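Local coordinates for Avidin/streptavidin (PDB 3SZH), which probably binds biotin tightly within an avidin-type beta-barrel, at residues A9-V14 against L21-I26; F63-L68 against T78-F83. All coordinates share one frame; numbering follows the deposited sequence. Where two conformers were deposited one is given.

Contact 1: residues A9-V14 against L21-I26; sequences AMSAWV and LYINSI
Trp-13 and Leu-21 face each other in a hydrogen-bonded pair of the antiparallel beta hairpin that opens the eight-stranded avidin barrel. Trp-13 N donates a hydrogen bond to Leu-21 O at 2.9 Å, and Leu-21 N returns a bond to Trp-13 O. The tryptophan side chain lies with Leu-21 and Ile-23 on the same face of the sheet. With CG swung beside its own backbone N (chi1 -48°), the indole presents its CD1-NE1 side to strand 21-26: Leu-21 O lies at the ring edge near its plane, while the CD1 methyl of Ile-23 comes in obliquely, 3.6 Å from Trp-13 NE1. The same NE1 bonds to Ser-11 OG at 2.9 Å, somewhat out of the ring plane, and that hydroxyl is also hydrogen-bonded to Thr-8 O. Loss of the indole to an alanine here is likely to leave Ser-11 OG without its N-H donor and to open a gap beside Ile-23 CD1.

On the other face, Ala-12 CB meets Tyr-22 CD2 at 4.2 Å in a non-hydrogen-bonded pair, and the phenol hydroxyl goes on to Arg-39. Next to Ser-11 the regular pairing gives way to a G1 beta bulge, in which Met-10 and Ser-11 both face Ile-23. Beyond it, the CD1 methyl of Ile-26 rests 3.5 Å from Ala-9 N.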
loop_
_atom_site.group_PDB
_atom_site.type_symbol
_atom_site.label_atom_id
_atom_site.label_comp_id
_atom_site.label_asym_id
_atom_site.label_seq_id
_atom_site.Cartn_x
_atom_site.Cartn_y
_atom_site.Cartn_z
ATOM N N ALA B 9 -8.690 -8.000 -13.382
ATOM C CA ALA B 9 -8.303 -6.858 -14.163
ATOM C C ALA B 9 -9.566 -6.244 -14.738
ATOM O O ALA B 9 -10.543 -6.957 -15.011
ATOM C CB ALA B 9 -7.344 -7.253 -15.261
ATOM N N MET B 10 -9.536 -4.937 -14.959
ATOM C CA MET B 10 -10.655 -4.208 -15.562
ATOM C C MET B 10 -11.947 -4.389 -14.762
ATOM O O MET B 10 -13.006 -4.734 -15.300
ATOM C CB MET B 10 -10.857 -4.643 -17.016
ATOM C CG MET B 10 -9.568 -4.665 -17.820
ATOM S SD MET B 10 -8.596 -3.181 -17.778
ATOM C CE MET B 10 -9.842 -1.960 -17.928
ATOM N N SER B 11 -11.864 -4.158 -13.457
ATOM C CA SER B 11 -13.031 -4.205 -12.572
ATOM C C SER B 11 -13.065 -2.922 -11.752
ATOM O O SER B 11 -12.014 -2.382 -11.370
ATOM C CB SER B 11 -13.022 -5.453 -11.685
ATOM O OG SER B 11 -11.908 -5.529 -10.814
ATOM N N ALA B 12 -14.269 -2.410 -11.516
ATOM C CA ALA B 12 -14.473 -1.155 -10.805
ATOM C C ALA B 12 -15.296 -1.377 -9.540
ATOM O O ALA B 12 -16.212 -2.210 -9.497
ATOM C CB ALA B 12 -15.138 -0.137 -11.678
ATOM N N TRP B 13 -14.979 -0.588 -8.529
ATOM C CA TRP B 13 -15.466 -0.814 -7.155
ATOM C C TRP B 13 -15.746 0.533 -6.521
ATOM O O TRP B 13 -14.870 1.385 -6.580
ATOM C CB TRP B 13 -14.428 -1.618 -6.353
ATOM C CG TRP B 13 -13.930 -2.820 -7.070
ATOM C CD1 TRP B 13 -12.914 -2.889 -7.971
ATOM C CD2 TRP B 13 -14.493 -4.119 -7.015
ATOM N NE1 TRP B 13 -12.785 -4.154 -8.465
ATOM C CE2 TRP B 13 -13.740 -4.935 -7.882
ATOM C CE3 TRP B 13 -15.577 -4.700 -6.302
ATOM C CZ2 TRP B 13 -14.049 -6.295 -8.091
ATOM C CZ3 TRP B 13 -15.866 -6.064 -6.500
ATOM C CH2 TRP B 13 -15.092 -6.837 -7.368
ATOM N N VAL B 14 -16.902 0.721 -5.889
ATOM C CA VAL B 14 -17.326 2.036 -5.379
ATOM C C VAL B 14 -17.573 1.952 -3.881
ATOM O O VAL B 14 -18.327 1.101 -3.412
ATOM C CB VAL B 14 -18.617 2.571 -6.084
ATOM C CG1 VAL B 14 -18.834 4.020 -5.759
ATOM C CG2 VAL B 14 -18.532 2.409 -7.579
ATOM N N LEU B 21 -12.514 2.899 -7.237
ATOM C CA LEU B 21 -11.312 2.236 -7.714
ATOM C C LEU B 21 -11.565 1.578 -9.047
ATOM O O LEU B 21 -12.425 0.696 -9.153
ATOM C CB LEU B 21 -10.826 1.199 -6.703
ATOM C CG LEU B 21 -9.662 0.302 -7.149
ATOM C CD1 LEU B 21 -8.390 1.124 -7.288
ATOM C CD2 LEU B 21 -9.435 -0.855 -6.200
ATOM N N TYR B 22 -10.821 2.005 -10.058
ATOM C CA TYR B 22 -10.824 1.422 -11.405
ATOM C C TYR B 22 -9.578 0.564 -11.522
ATOM O O TYR B 22 -8.466 1.122 -11.669
ATOM C CB TYR B 22 -10.831 2.526 -12.473
ATOM C CG TYR B 22 -11.978 3.504 -12.371
ATOM C CD1 TYR B 22 -11.854 4.661 -11.583
ATOM C CD2 TYR B 22 -13.193 3.278 -13.040
ATOM C CE1 TYR B 22 -12.891 5.580 -11.479
ATOM C CE2 TYR B 22 -14.233 4.188 -12.958
ATOM C CZ TYR B 22 -14.066 5.346 -12.177
ATOM O OH TYR B 22 -15.082 6.273 -12.041
ATOM N N ILE B 23 -9.706 -0.748 -11.394
ATOM C CA ILE B 23 -8.567 -1.624 -11.576
ATOM C C ILE B 23 -8.319 -1.816 -13.053
ATOM O O ILE B 23 -9.213 -2.282 -13.768
ATOM C CB ILE B 23 -8.730 -2.988 -10.863
ATOM C CG1 ILE B 23 -9.014 -2.818 -9.368
ATOM C CG2 ILE B 23 -7.526 -3.883 -11.129
ATOM C CD1 ILE B 23 -9.212 -4.154 -8.619
ATOM N N ASN B 24 -7.124 -1.461 -13.509
ATOM C CA ASN B 24 -6.741 -1.595 -14.888
ATOM C C ASN B 24 -6.111 -2.948 -15.174
ATOM O O ASN B 24 -6.765 -3.801 -15.762
ATOM C CB ASN B 24 -5.850 -0.435 -15.286
ATOM C CG ASN B 24 -5.376 -0.560 -16.688
ATOM O OD1 ASN B 24 -4.249 -0.980 -16.920
ATOM N ND2 ASN B 24 -6.227 -0.226 -17.637
ATOM N N SER B 25 -4.856 -3.147 -14.807
ATOM C CA SER B 25 -4.149 -4.392 -15.036
ATOM C C SER B 25 -3.877 -5.123 -13.725
ATOM O O SER B 25 -3.668 -4.508 -12.668
ATOM C CB SER B 25 -2.840 -4.142 -15.799
ATOM O OG SER B 25 -1.932 -3.378 -15.027
ATOM N N ILE B 26 -3.894 -6.446 -13.813
ATOM C CA ILE B 26 -3.326 -7.322 -12.801
ATOM C C ILE B 26 -2.432 -8.302 -13.561
ATOM O O ILE B 26 -2.922 -9.132 -14.336
ATOM C CB ILE B 26 -4.383 -8.087 -11.990
ATOM C CG1 ILE B 26 -5.360 -7.134 -11.284
ATOM C CG2 ILE B 26 -3.710 -9.021 -11.000
ATOM C CD1 ILE B 26 -6.530 -7.857 -10.579
#

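Contact 2: residues F63-L68 against T78-F83; sequences FSTKWL and TSWSGF
Trp-80 N donates to Phe-63 O at 2.8 Å, and Phe-63 N bonds back to Trp-80 O. Two residues along, Thr-65 and Thr-78 repeat this exchange: Thr-65 N reaches Thr-78 O at 2.9 Å, and Thr-78 N reaches Thr-65 O. Between these pairs Ser-64 OG and Ser-79 OG share a hydrogen bond of 3.1 Å on the face away from Phe-63, Thr-65, Thr-78 and Trp-80, where Ser-64 OG is also hydrogen-bonded to Ser-62 OG of the second subunit.

Trp-67 NE1 donates to Thr-78 OG1 at 2.8 Å, the acceptor lying in the indole plane and the bond nearly straight. The hydroxyl of Thr-65 turns instead to Pro-51 O, and the buried Trp-80 NE1 is satisfied by Asp-115 OD2. Phe-63, its CG between backbone N and carbonyl carbon (chi1 58°), lays its ring over the Trp-80 indole in an offset stack, planes at 16°; Trp-80 CB sits over the phenyl face, 3.7 Å from its centroid. Thr-78 CG2 lies over the opposite indole face, toward its rim, and Thr-65 CG2 lies at its edge. The Trp-80 indole also meets Tyr-36, Trp-97 and Phe-117, as in the aromatic-lined biotin pocket of avidin-type barrels, which this cluster probably forms part of.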
loop_
_atom_site.group_PDB
_atom_site.type_symbol
_atom_site.label_atom_id
_atom_site.label_comp_id
_atom_site.label_asym_id
_atom_site.label_seq_id
_atom_site.Cartn_x
_atom_site.Cartn_y
_atom_site.Cartn_z
ATOM N N PHE B 63 -3.894 -1.707 -2.302
ATOM C CA PHE B 63 -3.702 -0.677 -3.328
ATOM C C PHE B 63 -3.437 0.632 -2.652
ATOM O O PHE B 63 -3.836 0.852 -1.509
ATOM C CB PHE B 63 -4.889 -0.631 -4.319
ATOM C CG PHE B 63 -6.242 -0.374 -3.692
ATOM C CD1 PHE B 63 -7.012 -1.413 -3.203
ATOM C CD2 PHE B 63 -6.767 0.936 -3.647
ATOM C CE1 PHE B 63 -8.272 -1.178 -2.653
ATOM C CE2 PHE B 63 -8.049 1.162 -3.089
ATOM C CZ PHE B 63 -8.785 0.106 -2.611
ATOM N N SER B 64 -2.718 1.503 -3.354
ATOM C CA SER B 64 -2.312 2.783 -2.768
ATOM C C SER B 64 -2.275 3.851 -3.844
ATOM O O SER B 64 -1.963 3.589 -5.026
ATOM C CB SER B 64 -0.962 2.606 -2.064
ATOM O OG SER B 64 -0.373 3.799 -1.574
ATOM N N THR B 65 -2.613 5.073 -3.421
ATOM C CA THR B 65 -2.619 6.226 -4.306
ATOM C C THR B 65 -1.910 7.388 -3.642
ATOM O O THR B 65 -2.103 7.657 -2.444
ATOM C CB THR B 65 -4.047 6.608 -4.750
ATOM O OG1 THR B 65 -3.969 7.476 -5.888
ATOM C CG2 THR B 65 -4.845 7.296 -3.671
ATOM N N LYS B 66 -1.091 8.081 -4.431
ATOM C CA LYS B 66 -0.507 9.355 -4.046
ATOM C C LYS B 66 -1.436 10.470 -4.504
ATOM O O LYS B 66 -1.813 10.534 -5.677
ATOM C CB LYS B 66 0.887 9.487 -4.675
ATOM C CG LYS B 66 1.521 10.868 -4.532
ATOM C CD LYS B 66 2.964 10.879 -5.063
ATOM C CE LYS B 66 3.495 12.286 -5.129
ATOM N NZ LYS B 66 4.957 12.296 -5.448
ATOM N N TRP B 67 -1.803 11.369 -3.593
ATOM C CA TRP B 67 -2.758 12.424 -3.923
ATOM C C TRP B 67 -2.089 13.603 -4.606
ATOM O O TRP B 67 -2.058 14.734 -4.087
ATOM C CB TRP B 67 -3.537 12.867 -2.681
ATOM C CG TRP B 67 -4.359 11.767 -2.079
ATOM C CD1 TRP B 67 -4.083 11.052 -0.933
ATOM C CD2 TRP B 67 -5.558 11.218 -2.613
ATOM N NE1 TRP B 67 -5.062 10.097 -0.722
ATOM C CE2 TRP B 67 -5.985 10.193 -1.729
ATOM C CE3 TRP B 67 -6.339 11.520 -3.735
ATOM C CZ2 TRP B 67 -7.153 9.458 -1.946
ATOM C CZ3 TRP B 67 -7.482 10.784 -3.954
ATOM C CH2 TRP B 67 -7.881 9.772 -3.067
ATOM N N LEU B 68 -1.546 13.345 -5.787
ATOM C CA LEU B 68 -0.992 14.386 -6.637
ATOM C C LEU B 68 -1.278 13.953 -8.060
ATOM O O LEU B 68 -0.970 12.836 -8.452
ATOM C CB LEU B 68 0.519 14.542 -6.407
ATOM C CG LEU B 68 1.237 15.636 -7.206
ATOM C CD1 LEU B 68 0.629 16.960 -6.888
ATOM C CD2 LEU B 68 2.740 15.615 -6.932
ATOM N N THR B 78 -2.715 7.540 0.474
ATOM C CA THR B 78 -3.598 6.576 1.127
ATOM C C THR B 78 -3.278 5.175 0.657
ATOM O O THR B 78 -3.006 4.955 -0.525
ATOM C CB THR B 78 -5.074 6.890 0.838
ATOM O OG1 THR B 78 -5.345 8.203 1.319
ATOM C CG2 THR B 78 -6.028 5.888 1.544
ATOM N N SER B 79 -3.259 4.235 1.594
ATOM C CA SER B 79 -3.043 2.828 1.303
ATOM C C SER B 79 -4.175 2.016 1.907
ATOM O O SER B 79 -4.519 2.190 3.072
ATOM C CB SER B 79 -1.755 2.324 1.919
ATOM O OG SER B 79 -0.668 3.032 1.387
ATOM N N TRP B 80 -4.748 1.124 1.127
ATOM C CA TRP B 80 -5.818 0.207 1.531
ATOM C C TRP B 80 -5.270 -1.211 1.545
ATOM O O TRP B 80 -4.532 -1.634 0.649
ATOM C CB TRP B 80 -6.937 0.277 0.505
ATOM C CG TRP B 80 -7.750 1.526 0.421
ATOM C CD1 TRP B 80 -8.977 1.733 0.966
ATOM C CD2 TRP B 80 -7.436 2.724 -0.309
ATOM N NE1 TRP B 80 -9.478 2.954 0.612
ATOM C CE2 TRP B 80 -8.539 3.601 -0.158
ATOM C CE3 TRP B 80 -6.356 3.126 -1.120
ATOM C CZ2 TRP B 80 -8.606 4.838 -0.810
ATOM C CZ3 TRP B 80 -6.413 4.374 -1.740
ATOM C CH2 TRP B 80 -7.532 5.204 -1.589
ATOM N N SER B 81 -5.706 -1.971 2.549
ATOM C CA SER B 81 -5.477 -3.409 2.628
ATOM C C SER B 81 -6.831 -4.063 2.798
ATOM O O SER B 81 -7.620 -3.630 3.641
ATOM C CB SER B 81 -4.638 -3.777 3.850
ATOM O OG SER B 81 -3.349 -3.190 3.787
ATOM N N GLY B 82 -7.132 -5.087 2.022
ATOM C CA GLY B 82 -8.443 -5.683 2.147
ATOM C C GLY B 82 -8.585 -6.982 1.408
ATOM O O GLY B 82 -7.623 -7.618 0.985
ATOM N N PHE B 83 -9.829 -7.422 1.322
ATOM C CA PHE B 83 -10.126 -8.736 0.768
ATOM C C PHE B 83 -11.470 -8.735 0.068
ATOM O O PHE B 83 -12.394 -7.994 0.418
ATOM C CB PHE B 83 -10.081 -9.810 1.864
ATOM C CG PHE B 83 -10.991 -9.525 3.017
ATOM C CD1 PHE B 83 -10.528 -8.807 4.113
ATOM C CD2 PHE B 83 -12.327 -9.948 2.996
ATOM C CE1 PHE B 83 -11.374 -8.511 5.175
ATOM C CE2 PHE B 83 -13.161 -9.657 4.043
ATOM C CZ PHE B 83 -12.694 -8.943 5.128
#

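From the N terminus, the chain first pairs strand 11-14 with strand 20-26, and contact 1 closes the short turn between them. Strands 31-37 and 50-57 follow before strand 60-66 begins; contact 2 then closes the longer connection to strand 73-85. The two hairpins therefore come in series, neither nested nor crossed, with centres about 13 Å apart. The barrel's curvature still brings them together in its interior, where Leu-21 CD2 packs against Phe-63 CE1 at 3.7 Å; Ile-61 of strand 60-66 is a further neighbour, touching Ile-23. Contact 1 is only partly buried, its centre about 10 Å from that of the chain, against about 5 Å for contact 2, whose serine face meets the second subunit.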